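Trans-4-hydroxy-L-proline dehydratase (Clostridioides difficile 70-100-2010, PDB 6VXC) catalyses the glycyl-radical dehydration of trans-4-hydroxy-L-proline to (S)-1-pyrroline-5-carboxylate in anaerobic hydroxyproline degradation. Local coordinates at residues A[621-629]-A[692-701]. Sequence-based numbering, arbitrary orientation.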
ATOM      1  N   LYS A 621      34.171 -13.676  -1.865  1.00 17.46           N
ATOM      2  CA  LYS A 621      34.580 -15.047  -1.587  1.00 17.00           C
ATOM      3  C   LYS A 621      33.716 -15.706  -0.514  1.00 17.78           C
ATOM      4  O   LYS A 621      34.170 -16.614   0.181  1.00 15.19           O
ATOM      5  CB  LYS A 621      36.069 -15.130  -1.229  1.00 19.15           C
ATOM      6  CG  LYS A 621      37.051 -14.937  -2.409  1.00 28.12           C
ATOM      7  CD  LYS A 621      37.563 -13.518  -2.578  1.00 32.95           C
ATOM      8  CE  LYS A 621      38.852 -13.481  -3.441  1.00 33.86           C
ATOM      9  NZ  LYS A 621      38.643 -13.775  -4.882  1.00 34.50           N
ATOM     10  N   THR A 622      32.449 -15.289  -0.411  1.00 16.67           N
ATOM     11  CA  THR A 622      31.555 -15.748   0.638  1.00 14.63           C
ATOM     12  C   THR A 622      30.200 -16.127   0.048  1.00 13.99           C
ATOM     13  O   THR A 622      29.718 -15.473  -0.883  1.00 14.89           O
ATOM     14  CB  THR A 622      31.385 -14.657   1.713  1.00 14.50           C
ATOM     15  OG1 THR A 622      32.659 -14.344   2.288  1.00 14.17           O
ATOM     16  CG2 THR A 622      30.407 -15.101   2.828  1.00 12.45           C
ATOM     17  N   PRO A 623      29.577 -17.191   0.549  1.00 16.57           N
ATOM     18  CA  PRO A 623      28.264 -17.584   0.028  1.00 13.19           C
ATOM     19  C   PRO A 623      27.247 -16.455   0.165  1.00 13.18           C
ATOM     20  O   PRO A 623      27.334 -15.620   1.067  1.00 14.86           O
ATOM     21  CB  PRO A 623      27.889 -18.791   0.899  1.00 11.12           C
ATOM     22  CG  PRO A 623      29.161 -19.308   1.398  1.00 12.26           C
ATOM     23  CD  PRO A 623      30.046 -18.111   1.601  1.00 12.76           C
ATOM     24  N   LYS A 624      26.279 -16.432  -0.756  1.00 12.52           N
ATOM     25  CA  LYS A 624      25.295 -15.358  -0.850  1.00 10.23           C
ATOM     26  C   LYS A 624      23.884 -15.900  -1.066  1.00 11.30           C
ATOM     27  O   LYS A 624      23.667 -16.835  -1.841  1.00 13.06           O
ATOM     28  CB  LYS A 624      25.631 -14.398  -2.000  1.00 12.86           C
ATOM     29  CG  LYS A 624      26.965 -13.627  -1.879  1.00 12.83           C
ATOM     30  CD  LYS A 624      26.943 -12.573  -0.801  1.00 12.20           C
ATOM     31  CE  LYS A 624      28.295 -11.843  -0.698  1.00 10.84           C
ATOM     32  NZ  LYS A 624      28.298 -10.911   0.459  1.00 12.56           N
ATOM     33  N   TYR A 625      22.919 -15.254  -0.427  1.00 10.90           N
ATOM     34  CA  TYR A 625      21.515 -15.547  -0.656  1.00  8.31           C
ATOM     35  C   TYR A 625      21.124 -15.254  -2.105  1.00 10.77           C
ATOM     36  O   TYR A 625      21.577 -14.280  -2.703  1.00 11.23           O
ATOM     37  CB  TYR A 625      20.692 -14.704   0.311  1.00 11.20           C
ATOM     38  CG  TYR A 625      19.223 -14.616   0.041  1.00  9.62           C
ATOM     39  CD1 TYR A 625      18.400 -15.723   0.216  1.00  9.58           C
ATOM     40  CD2 TYR A 625      18.653 -13.418  -0.351  1.00  9.76           C
ATOM     41  CE1 TYR A 625      17.055 -15.644   0.002  1.00 10.49           C
ATOM     42  CE2 TYR A 625      17.277 -13.310  -0.549  1.00  9.46           C
ATOM     43  CZ  TYR A 625      16.490 -14.437  -0.385  1.00 11.84           C
ATOM     44  OH  TYR A 625      15.134 -14.378  -0.607  1.00 12.62           O
ATOM     45  N   GLY A 626      20.259 -16.096  -2.662  1.00 10.98           N
ATOM     46  CA  GLY A 626      19.809 -15.926  -4.033  1.00 12.07           C
ATOM     47  C   GLY A 626      20.571 -16.734  -5.067  1.00 11.36           C
ATOM     48  O   GLY A 626      20.420 -16.492  -6.269  1.00 11.90           O
ATOM     49  N   ASN A 627      21.349 -17.720  -4.644  1.00 13.19           N
ATOM     50  CA  ASN A 627      22.089 -18.564  -5.569  1.00 10.94           C
ATOM     51  C   ASN A 627      21.708 -20.025  -5.423  1.00 14.05           C
ATOM     52  O   ASN A 627      22.415 -20.901  -5.926  1.00 16.17           O
ATOM     53  CB  ASN A 627      23.591 -18.371  -5.364  1.00 12.71           C
ATOM     54  CG  ASN A 627      24.022 -16.971  -5.684  1.00 12.75           C
ATOM     55  OD1 ASN A 627      24.182 -16.623  -6.851  1.00 13.86           O
ATOM     56  ND2 ASN A 627      24.184 -16.150  -4.665  1.00 11.90           N
ATOM     57  N   ASP A 628      20.578 -20.300  -4.778  1.00 10.67           N
ATOM     58  CA  ASP A 628      20.202 -21.665  -4.441  1.00 13.75           C
ATOM     59  C   ASP A 628      21.325 -22.351  -3.665  1.00 15.31           C
ATOM     60  O   ASP A 628      21.572 -23.546  -3.813  1.00 18.88           O
ATOM     61  CB  ASP A 628      19.824 -22.474  -5.686  1.00 14.01           C
ATOM     62  CG  ASP A 628      19.109 -23.759  -5.336  1.00 18.38           C
ATOM     63  OD1 ASP A 628      18.526 -23.843  -4.224  1.00 18.37           O
ATOM     64  OD2 ASP A 628      19.173 -24.692  -6.148  1.00 18.50           O
ATOM     65  N   ASP A 629      22.021 -21.571  -2.834  1.00 12.51           N
ATOM     66  CA  ASP A 629      23.135 -22.048  -2.016  1.00 13.76           C
ATOM     67  C   ASP A 629      22.650 -22.198  -0.573  1.00 14.92           C
ATOM     68  O   ASP A 629      22.425 -21.199   0.114  1.00 13.73           O
ATOM     69  CB  ASP A 629      24.309 -21.075  -2.112  1.00 13.17           C
ATOM     70  CG  ASP A 629      25.539 -21.545  -1.357  1.00 14.67           C
ATOM     71  OD1 ASP A 629      25.443 -22.458  -0.512  1.00 18.62           O
ATOM     72  OD2 ASP A 629      26.617 -20.975  -1.620  1.00 17.33           O
ATOM     73  N   ILE A 692      12.211  -9.328  -0.602  1.00 12.97           N
ATOM     74  CA  ILE A 692      13.006 -10.527  -0.352  1.00  9.88           C
ATOM     75  C   ILE A 692      14.021 -10.753  -1.472  1.00 11.69           C
ATOM     76  O   ILE A 692      14.538 -11.865  -1.634  1.00 13.93           O
ATOM     77  CB  ILE A 692      12.130 -11.777  -0.142  1.00 10.70           C
ATOM     78  CG1 ILE A 692      11.366 -12.133  -1.431  1.00 10.58           C
ATOM     79  CG2 ILE A 692      11.234 -11.627   1.104  1.00 10.65           C
ATOM     80  CD1 ILE A 692      10.726 -13.501  -1.426  1.00  9.40           C
ATOM     81  N   SER A 693      14.328  -9.711  -2.232  1.00 11.64           N
ATOM     82  CA  SER A 693      15.258  -9.809  -3.340  1.00 10.79           C
ATOM     83  C   SER A 693      16.680 -10.005  -2.818  1.00 12.47           C
ATOM     84  O   SER A 693      16.970  -9.713  -1.659  1.00 13.27           O
ATOM     85  CB  SER A 693      15.213  -8.536  -4.192  1.00 10.94           C
ATOM     86  OG  SER A 693      13.890  -8.180  -4.568  1.00 12.09           O
ATOM     87  N   PRO A 694      17.586 -10.487  -3.665  1.00 11.03           N
ATOM     88  CA  PRO A 694      18.998 -10.591  -3.269  1.00 10.36           C
ATOM     89  C   PRO A 694      19.631  -9.225  -3.047  1.00 12.49           C
ATOM     90  O   PRO A 694      19.168  -8.202  -3.549  1.00 14.44           O
ATOM     91  CB  PRO A 694      19.654 -11.298  -4.455  1.00  8.99           C
ATOM     92  CG  PRO A 694      18.511 -11.940  -5.222  1.00 11.54           C
ATOM     93  CD  PRO A 694      17.327 -11.049  -4.999  1.00 11.02           C
ATOM     94  N   GLU A 695      20.722  -9.231  -2.285  1.00 13.46           N
ATOM     95  CA  GLU A 695      21.557  -8.053  -2.108  1.00 14.28           C
ATOM     96  C   GLU A 695      22.212  -7.663  -3.433  1.00 14.24           C
ATOM     97  O   GLU A 695      22.313  -8.461  -4.363  1.00 16.28           O
ATOM     98  CB  GLU A 695      22.644  -8.310  -1.056  1.00 15.53           C
ATOM     99  CG  GLU A 695      22.434  -7.619   0.298  1.00 16.12           C
ATOM    100  CD  GLU A 695      22.837  -6.140   0.293  1.00 21.47           C
ATOM    101  OE1 GLU A 695      22.932  -5.547  -0.800  1.00 23.49           O
ATOM    102  OE2 GLU A 695      23.061  -5.573   1.383  1.00 17.48           O
ATOM    103  N   LYS A 696      22.709  -6.430  -3.483  1.00 19.07           N
ATOM    104  CA  LYS A 696      23.376  -5.926  -4.679  1.00 17.57           C
ATOM    105  C   LYS A 696      24.585  -6.784  -5.019  1.00 17.54           C
ATOM    106  O   LYS A 696      25.485  -6.958  -4.194  1.00 18.71           O
ATOM    107  CB  LYS A 696      23.789  -4.472  -4.468  1.00 12.85           C
ATOM    108  CG  LYS A 696      22.601  -3.540  -4.331  1.00 16.35           C
ATOM    109  CD  LYS A 696      21.794  -3.522  -5.622  1.00 19.25           C
ATOM    110  CE  LYS A 696      20.535  -2.664  -5.517  1.00 15.81           C
ATOM    111  NZ  LYS A 696      19.449  -3.381  -4.791  1.00 16.72           N
ATOM    112  N   GLY A 697      24.608  -7.310  -6.240  1.00 14.56           N
ATOM    113  CA  GLY A 697      25.664  -8.193  -6.668  1.00 15.08           C
ATOM    114  C   GLY A 697      25.655  -9.567  -6.039  1.00 16.97           C
ATOM    115  O   GLY A 697      26.588 -10.338  -6.266  1.00 17.95           O
ATOM    116  N   GLY A 698      24.621  -9.911  -5.276  1.00 17.27           N
ATOM    117  CA  GLY A 698      24.621 -11.168  -4.554  1.00 14.19           C
ATOM    118  C   GLY A 698      24.316 -12.393  -5.392  1.00 13.10           C
ATOM    119  O   GLY A 698      24.915 -13.449  -5.197  1.00 13.97           O
ATOM    120  N   ASP A 699      23.381 -12.272  -6.320  1.00 11.91           N
ATOM    121  CA  ASP A 699      22.924 -13.396  -7.125  1.00 10.62           C
ATOM    122  C   ASP A 699      23.731 -13.438  -8.422  1.00 12.97           C
ATOM    123  O   ASP A 699      23.634 -12.539  -9.252  1.00 13.80           O
ATOM    124  CB  ASP A 699      21.426 -13.271  -7.387  1.00 11.69           C
ATOM    125  CG  ASP A 699      21.046 -11.940  -8.033  1.00 12.42           C
ATOM    126  OD1 ASP A 699      21.491 -10.878  -7.563  1.00 13.44           O
ATOM    127  OD2 ASP A 699      20.270 -11.954  -9.003  1.00 16.68           O
ATOM    128  N   THR A 700      24.532 -14.477  -8.595  1.00 11.96           N
ATOM    129  CA  THR A 700      25.367 -14.594  -9.784  1.00 13.79           C
ATOM    130  C   THR A 700      25.066 -15.859 -10.569  1.00 13.54           C
ATOM    131  O   THR A 700      25.875 -16.272 -11.401  1.00 17.33           O
ATOM    132  CB  THR A 700      26.851 -14.569  -9.412  1.00 17.34           C
ATOM    133  OG1 THR A 700      27.119 -15.591  -8.438  1.00 18.53           O
ATOM    134  CG2 THR A 700      27.254 -13.192  -8.884  1.00 14.90           C
ATOM    135  N   ASN A 701      23.929 -16.489 -10.315  1.00 12.53           N
ATOM    136  CA  ASN A 701      23.627 -17.770 -10.924  1.00 13.84           C
ATOM    137  C   ASN A 701      22.321 -17.770 -11.713  1.00 12.98           C
ATOM    138  O   ASN A 701      21.819 -18.839 -12.058  1.00 14.22           O
ATOM    139  CB  ASN A 701      23.629 -18.858  -9.844  1.00 13.36           C
ATOM    140  CG  ASN A 701      25.048 -19.260  -9.444  1.00 17.52           C
ATOM    141  OD1 ASN A 701      25.660 -20.082 -10.105  1.00 16.86           O
ATOM    142  ND2 ASN A 701      25.574 -18.664  -8.385  1.00 15.48           N
TER
HETATM  143  O   HOH W   1      22.215 -11.665  -1.864  1.00 14.94           O
HETATM  144  O   HOH W   2      21.506 -16.335  -8.923  1.00 10.03           O
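The carboxamide of N627 spans the two loops, using both of its polar atoms against 698-701. Its ND2 donates to G698 O at 2.8 Å, and the other N-H is spent within its own loop, on K624 O at 3.0 Å; both acceptors lie close to the amide plane, so the pair of bonds fixes the rotation of the group. At the other end, N627 OD1 accepts from T700 N (2.8 Å), which approaches in the carbonyl plane, and from N701 ND2 (2.9 Å), which comes from above that plane along a nearly straight N-H...O path (174°). The amide planes of N627 and N701 are 83° apart, the two side chains crossing at about a right angle.

Y625 makes the second direct polar link. With CG anti to the backbone N (chi1 167°), its ring turns an edge to the carbonyl oxygens of I692 and S693, and OH donates to I692 O at 2.8 Å in the carbonyl plane. C710 of helix 703-711 and M636 of helix 630-647 add further contacts to this buried side chain.

The contact joins the loop between helices 612-620 and 630-647, in the pyruvate formate lyase-like region, to a loop before helix 703-711 that falls in the glycine radical family region; the I692 side chain is about 12 Å from that of C454, the probable cysteine radical site.

One water donates to Y625 O and accepts from E695 N; a second accepts from N701 N and lies within hydrogen-bonding distance of G626 O.

The remaining contacts are van der Waals approaches. K624 CB rests 3.4 Å from G698 O before its chain bends away to place NZ on V618 O, and D699 CB packs against G626 O. G626, at positive phi, brings its CA to 4.4 Å from P694 CG.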